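Local coordinates for proteasome assembly chaperone family protein (Pyrococcus furiosus, PDB 3VR0) that acts as an archaeal proteasome activator, a homologue of the chaperones that assist proteasome assembly, at residues C[41-49]-C[214-224]; C[69-77]-C[108-118]. All blocks are in the same frame, centred on the assembly; numbering follows the deposited sequence.

In the fold
Both contacts lie within the PAC2 family region. Strands 102-107 and 206-214 of the nine-stranded mixed sheet lead into them, while strand 73-76 belongs to the small antiparallel sheet with 82-84. Along the chain the order is 41-49, 69-77, 108-118, 214-224, so contact 1 brackets contact 2. Their centres are about 19 Å apart, and they meet where Lys47 of helix 45-57 packs against Asp108. Contact 1, about 10 Å from the chain centre, joins the starts of helices 45-57 and 221-235 inside one subunit, where no other chain touches it. Contact 2, about 17 Å out, ties strand 73-76 and its leading loop to the start of helix 116-131 at the subunit interfaces.

Contact 1: residues C[41-49]-C[214-224]; sequences GIGLVGKLA and SLGYIVDAKAA
Gly43 and Asp220 make the central link: Asp220 N donates to Gly43 O over 2.8 Å, nearly straight at 165°. A second, weak bond runs from Gly43 N to Gly216 O, and Gly43 CA lies 3.3 Å from Ile218 O in a CA-H...O contact, so the loop 216-220 wraps around this one glycine. A side chain on Gly43 would run into Ser214 OG, and its positive phi favours glycine as well.

Beyond this polar centre the contact is apolar. Leu48 reaches across with CD1, which touches Val219 CG1 at 3.7 Å and lies 3.5 Å from Ala221 CA, where helix 221-235 begins. Leu48 CB meets Ala224 CB at 3.6 Å, so the methyl of Ala224 fits closely against helix 45-57, next to Val45 O. Val45 divides its branches: CG1, anti to the backbone N (chi1 168°), lies along the backbone of Ala224, while CG2 faces the methyl of Ala223. Leu44 CD1 meets Val219 CG2, the two side chains crossing obliquely.

The side chain of Asp220, the N-cap of helix 221-235, positions this first shell. Its OD1 takes Ala223 N from above the carboxylate plane, and Asp220 OD2 receives Ser214 OG at 2.7 Å through the anti lone pair. An alanine here would remove both acceptors, and is likely to leave Ala223 N uncapped and the Ser214 hydroxyl without its mate, loosening the turn that presents Asp220 N to Gly43.

Ser214 ends strand 206-214 and pairs through its backbone with Tyr144 and Val146. Helix 242-256 packs against this junction through Arg247, which touches both Leu48 and Ala221, so two helix starts, a strand end and a third helix converge here.

Contact 2: residues C[69-77]-C[108-118]; sequences HFMHQVLIR and DTQVPPTDSYG
His69 brings its ring against Asp115 with CG anti to the carbonyl carbon (chi1 -66°), and Asp115 answers with its carboxylate carbon anti to the backbone N (chi1 179°). The two side chains cross at about a right angle, and His69 ND1 donates to the syn lone pair of Asp115 OD2 at 2.7 Å. Asp115 OD2 sits somewhat out of the imidazole plane, and the bond is moderately bent, 149° at the hydrogen. Gly118 CA lies over one face of the imidazole, 3.8 Å from the centroid of the His69 ring. A side chain at Gly118 would strike both His69 ND1 and Asp115 OD2.

Asp115 also caps helix 116-131, OD1 accepting from Gly118 N. Water 1 donates to both Asp115 OD2 and His69 O, joining the two residues a second time. One residue on from His69, the Phe70 ring takes Thr109 CG2 over the centre of one face, 3.8 Å from its centroid, while Val111 CG2 fills in obliquely against Phe70 CE1. Water 2 accepts from Met71 N and donates to Gln110 O, connecting the two backbones.

At the far end Arg77 meets Asp108 end-on in a salt bridge. Arg77 NH1 donates to Asp108 OD1 at 2.7 Å, and Arg77 NH2 to Asp108 OD2 at 2.5 Å. Lys86 N also donates to Asp108 OD2, and Glu83 pairs with Arg77 NE.

Gln73, Val74 and Leu75 pair antiparallel with a strand of a second subunit, so the sheet runs on across the interface. In this crystal His69, together with Glu121, binds a gold ion; the carboxylate at ND1 fixes the turn of the ring and would tend to make the imidazole more electron-rich toward the metal.

Contact 1: residues C[41-49]-C[214-224]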
loop_
_atom_site.group_PDB
_atom_site.type_symbol
_atom_site.label_atom_id
_atom_site.label_comp_id
_atom_site.label_asym_id
_atom_site.label_seq_id
_atom_site.Cartn_x
_atom_site.Cartn_y
_atom_site.Cartn_z
ATOM N N GLY C 41 -3.085 18.047 12.455
ATOM C CA GLY C 41 -4.441 17.830 11.949
ATOM C C GLY C 41 -4.970 19.161 11.421
ATOM O O GLY C 41 -4.197 20.085 11.197
ATOM N N ILE C 42 -6.281 19.240 11.208
ATOM C CA ILE C 42 -6.937 20.448 10.671
ATOM C C ILE C 42 -6.487 21.710 11.428
ATOM O O ILE C 42 -6.653 21.802 12.656
ATOM C CB ILE C 42 -8.492 20.328 10.762
ATOM C CG1 ILE C 42 -9.009 19.055 10.050
ATOM C CG2 ILE C 42 -9.206 21.622 10.249
ATOM C CD1 ILE C 42 -8.514 18.919 8.675
ATOM N N GLY C 43 -5.893 22.650 10.692
ATOM C CA GLY C 43 -5.583 23.993 11.206
ATOM C C GLY C 43 -4.517 24.027 12.279
ATOM O O GLY C 43 -4.316 25.045 12.908
ATOM N N LEU C 44 -3.819 22.906 12.444
ATOM C CA LEU C 44 -2.899 22.631 13.557
ATOM C C LEU C 44 -3.516 22.944 14.899
ATOM O O LEU C 44 -2.814 23.309 15.817
ATOM C CB LEU C 44 -1.532 23.291 13.355
ATOM C CG LEU C 44 -0.746 22.763 12.158
ATOM C CD1 LEU C 44 0.421 23.679 11.808
ATOM C CD2 LEU C 44 -0.275 21.324 12.360
ATOM N N VAL C 45 -4.831 22.790 14.981
ATOM C CA VAL C 45 -5.602 23.144 16.155
ATOM C C VAL C 45 -5.222 22.329 17.393
ATOM O O VAL C 45 -4.877 22.907 18.420
ATOM C CB VAL C 45 -7.138 22.963 15.934
ATOM C CG1 VAL C 45 -7.870 23.061 17.265
ATOM C CG2 VAL C 45 -7.684 23.982 14.968
ATOM N N GLY C 46 -5.347 20.998 17.287
ATOM C CA GLY C 46 -5.010 20.065 18.371
ATOM C C GLY C 46 -3.565 20.236 18.787
ATOM O O GLY C 46 -3.261 20.280 19.971
ATOM N N LYS C 47 -2.671 20.354 17.812
ATOM C CA LYS C 47 -1.259 20.535 18.104
ATOM C C LYS C 47 -0.906 21.826 18.870
ATOM O O LYS C 47 -0.146 21.780 19.838
ATOM C CB LYS C 47 -0.422 20.426 16.845
ATOM C CG LYS C 47 1.061 20.589 17.138
ATOM C CD LYS C 47 1.893 20.398 15.889
ATOM C CE LYS C 47 3.385 20.453 16.223
ATOM N NZ LYS C 47 4.156 19.646 15.245
ATOM N N LEU C 48 -1.427 22.971 18.421
ATOM C CA LEU C 48 -1.182 24.249 19.105
ATOM C C LEU C 48 -1.699 24.200 20.509
ATOM O O LEU C 48 -1.025 24.616 21.425
ATOM C CB LEU C 48 -1.867 25.425 18.408
ATOM C CG LEU C 48 -1.221 25.946 17.137
ATOM C CD1 LEU C 48 -2.184 26.961 16.565
ATOM C CD2 LEU C 48 0.117 26.593 17.434
ATOM N N ALA C 49 -2.909 23.699 20.638
ATOM C CA ALA C 49 -3.560 23.485 21.907
ATOM C C ALA C 49 -2.663 22.610 22.821
ATOM O O ALA C 49 -2.383 23.008 23.942
ATOM C CB ALA C 49 -4.891 22.865 21.701
ATOM N N SER C 214 -12.538 25.643 12.011
ATOM C CA SER C 214 -11.329 26.232 11.475
ATOM C C SER C 214 -11.426 26.281 9.952
ATOM O O SER C 214 -12.081 25.436 9.339
ATOM C CB SER C 214 -10.129 25.369 11.842
ATOM O OG SER C 214 -8.947 25.985 11.374
ATOM N N LEU C 215 -10.745 27.254 9.358
ATOM C CA LEU C 215 -10.661 27.365 7.902
ATOM C C LEU C 215 -9.818 26.198 7.407
ATOM O O LEU C 215 -10.164 25.538 6.417
ATOM C CB LEU C 215 -10.059 28.705 7.481
ATOM C CG LEU C 215 -10.791 29.998 7.922
ATOM C CD1 LEU C 215 -10.159 31.231 7.243
ATOM C CD2 LEU C 215 -12.345 29.968 7.708
ATOM N N GLY C 216 -8.721 25.931 8.113
ATOM C CA GLY C 216 -8.022 24.670 7.945
ATOM C C GLY C 216 -6.672 24.728 7.275
ATOM O O GLY C 216 -5.826 23.861 7.521
ATOM N N TYR C 217 -6.455 25.733 6.436
ATOM C CA TYR C 217 -5.193 25.855 5.714
ATOM C C TYR C 217 -4.308 26.875 6.377
ATOM O O TYR C 217 -3.238 27.211 5.875
ATOM C CB TYR C 217 -5.410 26.201 4.223
ATOM C CG TYR C 217 -6.655 27.005 3.914
ATOM C CD1 TYR C 217 -6.661 28.409 4.013
ATOM C CD2 TYR C 217 -7.830 26.357 3.513
ATOM C CE1 TYR C 217 -7.834 29.154 3.726
ATOM C CE2 TYR C 217 -8.997 27.079 3.217
ATOM C CZ TYR C 217 -8.997 28.474 3.330
ATOM O OH TYR C 217 -10.166 29.154 3.033
ATOM N N ILE C 218 -4.769 27.373 7.512
ATOM C CA ILE C 218 -3.990 28.299 8.313
ATOM C C ILE C 218 -3.649 27.673 9.662
ATOM O O ILE C 218 -4.458 26.933 10.215
ATOM C CB ILE C 218 -4.801 29.594 8.578
ATOM C CG1 ILE C 218 -6.221 29.249 9.089
ATOM C CG2 ILE C 218 -4.868 30.431 7.316
ATOM C CD1 ILE C 218 -6.800 30.237 10.147
ATOM N N VAL C 219 -2.466 27.970 10.188
ATOM C CA VAL C 219 -2.199 27.741 11.601
ATOM C C VAL C 219 -3.194 28.561 12.437
ATOM O O VAL C 219 -3.109 29.772 12.494
ATOM C CB VAL C 219 -0.788 28.105 11.959
ATOM C CG1 VAL C 219 -0.492 27.686 13.371
ATOM C CG2 VAL C 219 0.173 27.405 11.015
ATOM N N ASP C 220 -4.143 27.877 13.060
ATOM C CA ASP C 220 -5.291 28.510 13.694
ATOM C C ASP C 220 -5.188 28.640 15.236
ATOM O O ASP C 220 -5.849 27.923 15.985
ATOM C CB ASP C 220 -6.548 27.745 13.290
ATOM C CG ASP C 220 -7.805 28.549 13.473
ATOM O OD1 ASP C 220 -7.763 29.630 14.110
ATOM O OD2 ASP C 220 -8.857 28.082 12.995
ATOM N N ALA C 221 -4.362 29.572 15.684
ATOM C CA ALA C 221 -4.138 29.807 17.120
ATOM C C ALA C 221 -5.399 30.097 17.879
ATOM O O ALA C 221 -5.513 29.682 19.035
ATOM C CB ALA C 221 -3.130 30.901 17.345
ATOM N N LYS C 222 -6.364 30.777 17.236
ATOM C CA LYS C 222 -7.613 31.199 17.912
ATOM C C LYS C 222 -8.601 30.052 18.122
ATOM O O LYS C 222 -9.311 30.004 19.137
ATOM C CB LYS C 222 -8.270 32.386 17.147
ATOM C CG LYS C 222 -9.695 32.814 17.591
ATOM C CD LYS C 222 -9.973 34.290 17.146
ATOM C CE LYS C 222 -11.455 34.552 16.789
ATOM N NZ LYS C 222 -12.365 34.601 17.995
ATOM N N ALA C 223 -8.686 29.134 17.153
ATOM C CA ALA C 223 -9.523 27.977 17.390
ATOM C C ALA C 223 -8.838 27.072 18.445
ATOM O O ALA C 223 -9.502 26.468 19.274
ATOM C CB ALA C 223 -9.893 27.221 16.074
ATOM N N ALA C 224 -7.515 27.020 18.410
ATOM C CA ALA C 224 -6.725 26.275 19.415
ATOM C C ALA C 224 -7.087 26.783 20.829
ATOM O O ALA C 224 -7.395 25.985 21.745
ATOM C CB ALA C 224 -5.253 26.435 19.149
#

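Contact 2: residues C[69-77]-C[108-118]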
loop_
_atom_site.group_PDB
_atom_site.type_symbol
_atom_site.label_atom_id
_atom_site.label_comp_id
_atom_site.label_asym_id
_atom_site.label_seq_id
_atom_site.Cartn_x
_atom_site.Cartn_y
_atom_site.Cartn_z
ATOM N N HIS C 69 5.700 3.383 9.689
ATOM C CA HIS C 69 4.549 3.828 8.880
ATOM C C HIS C 69 4.544 5.335 8.686
ATOM O O HIS C 69 3.703 5.841 7.938
ATOM C CB HIS C 69 3.224 3.414 9.507
ATOM C CG HIS C 69 3.044 1.930 9.532
ATOM N ND1 HIS C 69 2.559 1.222 8.448
ATOM C CD2 HIS C 69 3.337 1.007 10.489
ATOM C CE1 HIS C 69 2.548 -0.067 8.742
ATOM N NE2 HIS C 69 3.007 -0.226 9.974
ATOM N N PHE C 70 5.456 6.064 9.355
ATOM C CA PHE C 70 5.542 7.510 9.143
ATOM C C PHE C 70 6.275 7.756 7.830
ATOM O O PHE C 70 6.943 6.861 7.325
ATOM C CB PHE C 70 6.328 8.185 10.279
ATOM C CG PHE C 70 5.555 8.321 11.581
ATOM C CD1 PHE C 70 4.164 8.196 11.608
ATOM C CD2 PHE C 70 6.228 8.623 12.778
ATOM C CE1 PHE C 70 3.426 8.368 12.837
ATOM C CE2 PHE C 70 5.514 8.763 14.021
ATOM C CZ PHE C 70 4.107 8.638 14.034
ATOM N N MET C 71 6.210 8.963 7.288
ATOM C CA MET C 71 6.972 9.275 6.063
ATOM C C MET C 71 8.465 8.916 6.224
ATOM O O MET C 71 9.081 9.120 7.307
ATOM C CB MET C 71 6.786 10.747 5.705
ATOM C CG MET C 71 7.563 11.219 4.472
ATOM S SD MET C 71 7.120 10.319 2.965
ATOM C CE MET C 71 8.468 11.059 2.025
ATOM N N HIS C 72 9.031 8.392 5.142
ATOM C CA HIS C 72 10.358 7.832 5.144
ATOM C C HIS C 72 11.427 8.916 5.032
ATOM O O HIS C 72 12.195 8.962 4.069
ATOM C CB HIS C 72 10.486 6.781 4.025
ATOM C CG HIS C 72 10.041 7.245 2.666
ATOM N ND1 HIS C 72 8.719 7.199 2.257
ATOM C CD2 HIS C 72 10.747 7.727 1.607
ATOM C CE1 HIS C 72 8.633 7.640 1.009
ATOM N NE2 HIS C 72 9.844 7.973 0.591
ATOM N N GLN C 73 11.468 9.803 6.028
ATOM C CA GLN C 73 12.442 10.895 6.023
ATOM C C GLN C 73 12.859 11.264 7.440
ATOM O O GLN C 73 12.224 10.885 8.428
ATOM C CB GLN C 73 11.851 12.161 5.394
ATOM C CG GLN C 73 10.788 12.809 6.334
ATOM C CD GLN C 73 9.790 13.718 5.578
ATOM O OE1 GLN C 73 8.914 14.320 6.188
ATOM N NE2 GLN C 73 9.924 13.808 4.272
ATOM N N VAL C 74 13.896 12.078 7.492
ATOM C CA VAL C 74 14.393 12.697 8.711
ATOM C C VAL C 74 14.065 14.178 8.646
ATOM O O VAL C 74 13.941 14.703 7.562
ATOM C CB VAL C 74 15.896 12.321 8.763
ATOM C CG1 VAL C 74 16.828 13.462 8.769
ATOM C CG2 VAL C 74 16.138 11.147 9.723
ATOM N N LEU C 75 13.856 14.830 9.788
ATOM C CA LEU C 75 13.661 16.287 9.845
ATOM C C LEU C 75 14.888 16.994 10.381
ATOM O O LEU C 75 15.629 16.441 11.188
ATOM C CB LEU C 75 12.451 16.687 10.725
ATOM C CG LEU C 75 11.038 16.247 10.306
ATOM C CD1 LEU C 75 10.007 16.590 11.374
ATOM C CD2 LEU C 75 10.617 16.849 8.942
ATOM N N ILE C 76 15.100 18.219 9.922
ATOM C CA ILE C 76 16.193 19.023 10.435
ATOM C C ILE C 76 15.711 19.634 11.751
ATOM O O ILE C 76 14.654 20.294 11.796
ATOM C CB ILE C 76 16.581 20.150 9.452
ATOM C CG1 ILE C 76 16.999 19.584 8.096
ATOM C CG2 ILE C 76 17.692 21.014 10.061
ATOM C CD1 ILE C 76 18.159 18.642 8.118
ATOM N N ARG C 77 16.426 19.369 12.835
ATOM C CA ARG C 77 16.031 19.966 14.126
ATOM C C ARG C 77 16.884 21.215 14.341
ATOM O O ARG C 77 17.566 21.663 13.414
ATOM C CB ARG C 77 16.176 18.977 15.307
ATOM C CG ARG C 77 15.362 17.663 15.185
ATOM C CD ARG C 77 13.857 17.858 14.930
ATOM N NE ARG C 77 13.164 16.573 15.077
ATOM C CZ ARG C 77 11.871 16.337 14.852
ATOM N NH1 ARG C 77 11.059 17.309 14.472
ATOM N NH2 ARG C 77 11.380 15.104 15.009
ATOM N N ASP C 108 5.456 15.375 15.272
ATOM C CA ASP C 108 5.649 15.898 13.937
ATOM C C ASP C 108 4.470 15.578 12.969
ATOM O O ASP C 108 4.208 16.345 12.048
ATOM C CB ASP C 108 6.916 15.298 13.328
ATOM C CG ASP C 108 8.175 15.595 14.136
ATOM O OD1 ASP C 108 8.435 16.765 14.453
ATOM O OD2 ASP C 108 8.943 14.655 14.410
ATOM N N THR C 109 3.793 14.446 13.130
ATOM C CA THR C 109 3.011 13.942 12.012
ATOM C C THR C 109 2.115 12.860 12.492
ATOM O O THR C 109 2.264 12.352 13.630
ATOM C CB THR C 109 3.935 13.282 10.879
ATOM O OG1 THR C 109 3.144 12.939 9.724
ATOM C CG2 THR C 109 4.638 11.999 11.372
ATOM N N GLN C 110 1.168 12.514 11.633
ATOM C CA GLN C 110 0.427 11.285 11.778
ATOM C C GLN C 110 0.852 10.442 10.587
ATOM O O GLN C 110 1.570 10.915 9.702
ATOM C CB GLN C 110 -1.089 11.538 11.753
ATOM C CG GLN C 110 -1.606 12.436 12.887
ATOM C CD GLN C 110 -3.105 12.270 13.170
ATOM O OE1 GLN C 110 -3.647 11.162 13.175
ATOM N NE2 GLN C 110 -3.778 13.387 13.429
ATOM N N VAL C 111 0.394 9.203 10.559
ATOM C CA VAL C 111 0.665 8.320 9.449
ATOM C C VAL C 111 -0.004 8.947 8.198
ATOM O O VAL C 111 -1.063 9.573 8.321
ATOM C CB VAL C 111 0.054 6.932 9.759
ATOM C CG1 VAL C 111 -0.053 6.065 8.491
ATOM C CG2 VAL C 111 0.910 6.187 10.861
ATOM N N PRO C 112 0.604 8.795 7.008
ATOM C CA PRO C 112 0.031 9.398 5.797
ATOM C C PRO C 112 -1.403 8.930 5.487
ATOM O O PRO C 112 -1.825 7.903 5.992
ATOM C CB PRO C 112 1.036 8.996 4.693
ATOM C CG PRO C 112 2.309 8.789 5.447
ATOM C CD PRO C 112 1.890 8.134 6.715
ATOM N N PRO C 113 -2.165 9.716 4.679
ATOM C CA PRO C 113 -3.592 9.351 4.449
ATOM C C PRO C 113 -3.782 8.046 3.668
ATOM O O PRO C 113 -4.844 7.453 3.706
ATOM C CB PRO C 113 -4.181 10.573 3.712
ATOM C CG PRO C 113 -2.958 11.426 3.255
ATOM C CD PRO C 113 -1.810 11.063 4.168
ATOM N N THR C 114 -2.734 7.549 3.044
ATOM C CA THR C 114 -2.847 6.342 2.238
ATOM C C THR C 114 -2.641 5.020 2.990
ATOM O O THR C 114 -2.749 3.976 2.380
ATOM C CB THR C 114 -1.828 6.361 1.068
ATOM O OG1 THR C 114 -0.511 6.503 1.602
ATOM C CG2 THR C 114 -2.107 7.520 0.072
ATOM N N ASP C 115 -2.368 5.042 4.302
ATOM C CA ASP C 115 -1.987 3.814 5.043
ATOM C C ASP C 115 -2.882 3.650 6.294
ATOM O O ASP C 115 -2.445 3.959 7.449
ATOM C CB ASP C 115 -0.479 3.891 5.432
ATOM C CG ASP C 115 0.022 2.668 6.221
ATOM O OD1 ASP C 115 -0.700 1.658 6.343
ATOM O OD2 ASP C 115 1.182 2.684 6.713
ATOM N N SER C 116 -4.113 3.167 6.085
ATOM C CA SER C 116 -5.079 3.011 7.205
ATOM C C SER C 116 -4.589 2.065 8.270
ATOM O O SER C 116 -4.710 2.353 9.459
ATOM C CB SER C 116 -6.483 2.575 6.734
ATOM O OG SER C 116 -7.081 3.647 6.015
ATOM N N TYR C 117 -4.064 0.932 7.847
ATOM C CA TYR C 117 -3.484 -0.030 8.754
ATOM C C TYR C 117 -2.460 0.632 9.726
ATOM O O TYR C 117 -2.438 0.323 10.896
ATOM C CB TYR C 117 -2.795 -1.192 7.983
ATOM C CG TYR C 117 -2.320 -2.265 8.973
ATOM C CD1 TYR C 117 -3.204 -3.226 9.424
ATOM C CD2 TYR C 117 -1.007 -2.256 9.521
ATOM C CE1 TYR C 117 -2.846 -4.171 10.345
ATOM C CE2 TYR C 117 -0.614 -3.257 10.477
ATOM C CZ TYR C 117 -1.559 -4.191 10.884
ATOM O OH TYR C 117 -1.288 -5.200 11.806
ATOM N N GLY C 118 -1.604 1.503 9.210
ATOM C CA GLY C 118 -0.583 2.152 10.023
ATOM C C GLY C 118 -1.180 3.048 11.116
ATOM O O GLY C 118 -0.671 3.085 12.218
HETATM O O HOH W 1 2.959 4.399 5.707
HETATM O O HOH W 2 4.119 10.621 8.280
#